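Local atomic coordinates of neural cell adhesion molecule 1, 140 kDa isoform (Homo sapiens, PDB entry 2E3V), a protein that probably mediates adhesion of neural cells as a membrane glycoprotein, represented here by its first fibronectin type III domain. Residues A[18-23]-A[104-109]. Sequence-based numbering, arbitrary orientation.
Unlike the reference sequence in segment 104-109: R107 (reference Gly).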
loop_
_atom_site.group_PDB
_atom_site.type_symbol
_atom_site.label_atom_id
_atom_site.label_comp_id
_atom_site.label_asym_id
_atom_site.label_seq_id
_atom_site.Cartn_x
_atom_site.Cartn_y
_atom_site.Cartn_z
ATOM N N PRO A 18 -1.823 -1.856 -11.158
ATOM C CA PRO A 18 -2.189 -0.471 -11.361
ATOM C C PRO A 18 -3.280 -0.290 -12.412
ATOM O O PRO A 18 -3.341 -1.034 -13.396
ATOM C CB PRO A 18 -0.881 0.160 -11.837
ATOM C CG PRO A 18 -0.186 -0.926 -12.580
ATOM C CD PRO A 18 -0.683 -2.255 -12.012
ATOM N N TYR A 19 -4.150 0.681 -12.170
ATOM C CA TYR A 19 -5.159 1.078 -13.133
ATOM C C TYR A 19 -4.836 2.521 -13.479
ATOM O O TYR A 19 -3.685 2.916 -13.330
ATOM C CB TYR A 19 -6.558 0.845 -12.570
ATOM C CG TYR A 19 -6.743 -0.625 -12.271
ATOM C CD1 TYR A 19 -7.104 -1.514 -13.279
ATOM C CD2 TYR A 19 -6.494 -1.135 -10.996
ATOM C CE1 TYR A 19 -7.247 -2.874 -13.021
ATOM C CE2 TYR A 19 -6.631 -2.493 -10.726
ATOM C CZ TYR A 19 -7.013 -3.355 -11.747
ATOM O OH TYR A 19 -7.166 -4.702 -11.497
ATOM N N SER A 20 -5.793 3.309 -13.953
ATOM C CA SER A 20 -5.461 4.675 -14.358
ATOM C C SER A 20 -5.358 5.675 -13.193
ATOM O O SER A 20 -4.473 6.528 -13.193
ATOM C CB SER A 20 -6.378 5.178 -15.482
ATOM O OG SER A 20 -7.744 5.145 -15.114
ATOM N N SER A 21 -6.241 5.570 -12.206
ATOM C CA SER A 21 -6.215 6.492 -11.067
ATOM C C SER A 21 -6.142 5.754 -9.732
ATOM O O SER A 21 -6.205 6.364 -8.656
ATOM C CB SER A 21 -7.429 7.437 -11.101
ATOM O OG SER A 21 -8.629 6.750 -10.781
ATOM N N THR A 22 -6.010 4.434 -9.811
ATOM C CA THR A 22 -5.974 3.595 -8.628
ATOM C C THR A 22 -4.931 2.501 -8.797
ATOM O O THR A 22 -4.495 2.211 -9.919
ATOM C CB THR A 22 -7.342 2.915 -8.334
ATOM O OG1 THR A 22 -7.658 1.994 -9.383
ATOM C CG2 THR A 22 -8.477 3.926 -8.172
ATOM N N ALA A 23 -4.526 1.914 -7.673
ATOM C CA ALA A 23 -3.598 0.795 -7.672
ATOM C C ALA A 23 -3.929 -0.152 -6.531
ATOM O O ALA A 23 -4.141 0.270 -5.388
ATOM C CB ALA A 23 -2.170 1.277 -7.550
ATOM N N GLN A 104 -1.805 3.201 -15.484
ATOM C CA GLN A 104 -2.130 3.090 -16.899
ATOM C C GLN A 104 -2.705 4.406 -17.434
ATOM O O GLN A 104 -3.084 5.284 -16.651
ATOM C CB GLN A 104 -3.156 1.971 -17.091
ATOM C CG GLN A 104 -2.699 0.591 -16.617
ATOM C CD GLN A 104 -3.811 -0.449 -16.645
ATOM O OE1 GLN A 104 -4.957 -0.149 -16.980
ATOM N NE2 GLN A 104 -3.472 -1.683 -16.290
ATOM N N PRO A 105 -2.754 4.564 -18.772
ATOM C CA PRO A 105 -3.499 5.713 -19.270
ATOM C C PRO A 105 -4.995 5.457 -19.088
ATOM O O PRO A 105 -5.406 4.308 -18.891
ATOM C CB PRO A 105 -3.138 5.754 -20.759
ATOM C CG PRO A 105 -2.737 4.367 -21.103
ATOM C CD PRO A 105 -2.141 3.775 -19.860
ATOM N N VAL A 106 -5.795 6.516 -19.131
ATOM C CA VAL A 106 -7.247 6.374 -19.049
ATOM C C VAL A 106 -7.693 5.457 -20.189
ATOM O O VAL A 106 -7.413 5.726 -21.362
ATOM C CB VAL A 106 -7.961 7.745 -19.096
ATOM C CG1 VAL A 106 -9.474 7.574 -19.172
ATOM C CG2 VAL A 106 -7.579 8.575 -17.869
ATOM N N ARG A 107 -8.353 4.356 -19.831
ATOM C CA ARG A 107 -8.756 3.341 -20.809
ATOM C C ARG A 107 -9.717 3.890 -21.861
ATOM O O ARG A 107 -10.507 4.799 -21.587
ATOM C CB ARG A 107 -9.342 2.101 -20.112
ATOM C CG ARG A 107 -10.742 2.277 -19.526
ATOM C CD ARG A 107 -11.107 1.149 -18.566
ATOM N NE ARG A 107 -11.078 -0.174 -19.189
ATOM C CZ ARG A 107 -11.303 -1.316 -18.542
ATOM N NH1 ARG A 107 -11.576 -1.311 -17.243
ATOM N NH2 ARG A 107 -11.254 -2.469 -19.193
ATOM N N GLU A 108 -9.616 3.341 -23.069
ATOM C CA GLU A 108 -10.484 3.720 -24.177
ATOM C C GLU A 108 -11.897 3.207 -23.894
ATOM O O GLU A 108 -12.084 2.002 -23.694
ATOM C CB GLU A 108 -9.944 3.138 -25.486
ATOM C CG GLU A 108 -10.655 3.608 -26.744
ATOM C CD GLU A 108 -10.074 2.996 -28.012
ATOM O OE1 GLU A 108 -10.739 3.074 -29.065
ATOM O OE2 GLU A 108 -8.956 2.435 -27.956
ATOM N N PRO A 109 -12.889 4.125 -23.856
ATOM C CA PRO A 109 -14.291 3.777 -23.592
ATOM C C PRO A 109 -14.815 2.665 -24.504
ATOM O O PRO A 109 -14.559 2.678 -25.712
ATOM C CB PRO A 109 -15.036 5.090 -23.866
ATOM C CG PRO A 109 -14.028 6.150 -23.604
ATOM C CD PRO A 109 -12.715 5.577 -24.059
HETATM O O HOH W 1 -9.488 3.640 -16.760
#
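Q104 meets the turn at Y19 and S20 through both its backbone and its side chain. Its N donates a hydrogen bond of 2.9 Å to Y19 O, bent to 150° at the hydrogen. A weaker CA-H...O contact runs the opposite way, with S20 CA as donor and Q104 O as acceptor, 3.4 Å apart.

The Q104 side chain lies over the P18 carbonyl, with Q104 CD 3.3 Å from P18 O. With CG beside its own N (chi1 -59°) and the chain extended beyond, it runs back alongside the P18–Y19 backbone. Its NE2 comes to 3.0 Å from P18 O, but at an angle too poor for a hydrogen bond, while OE1 approaches the Y19 ring obliquely and remotely. S20 CB sits 3.5 Å from Q104 O and also faces P105 O and the V106 methyl CG2.

A water 2.8 Å from S20 OG links it loosely to R107, a position that differs from the reference sequence, whose backbone N gives the water a weak bond.

A backbone hydrogen bond from Y19 N to T22 O closes the turn, and Q104 is also backbone hydrogen-bonded to E77. The contact thus lays the segment leaving the last strand, 91-102, against the hairpin turn joining strands 12-18 and 23-28, at one end of the fibronectin type III beta sandwich.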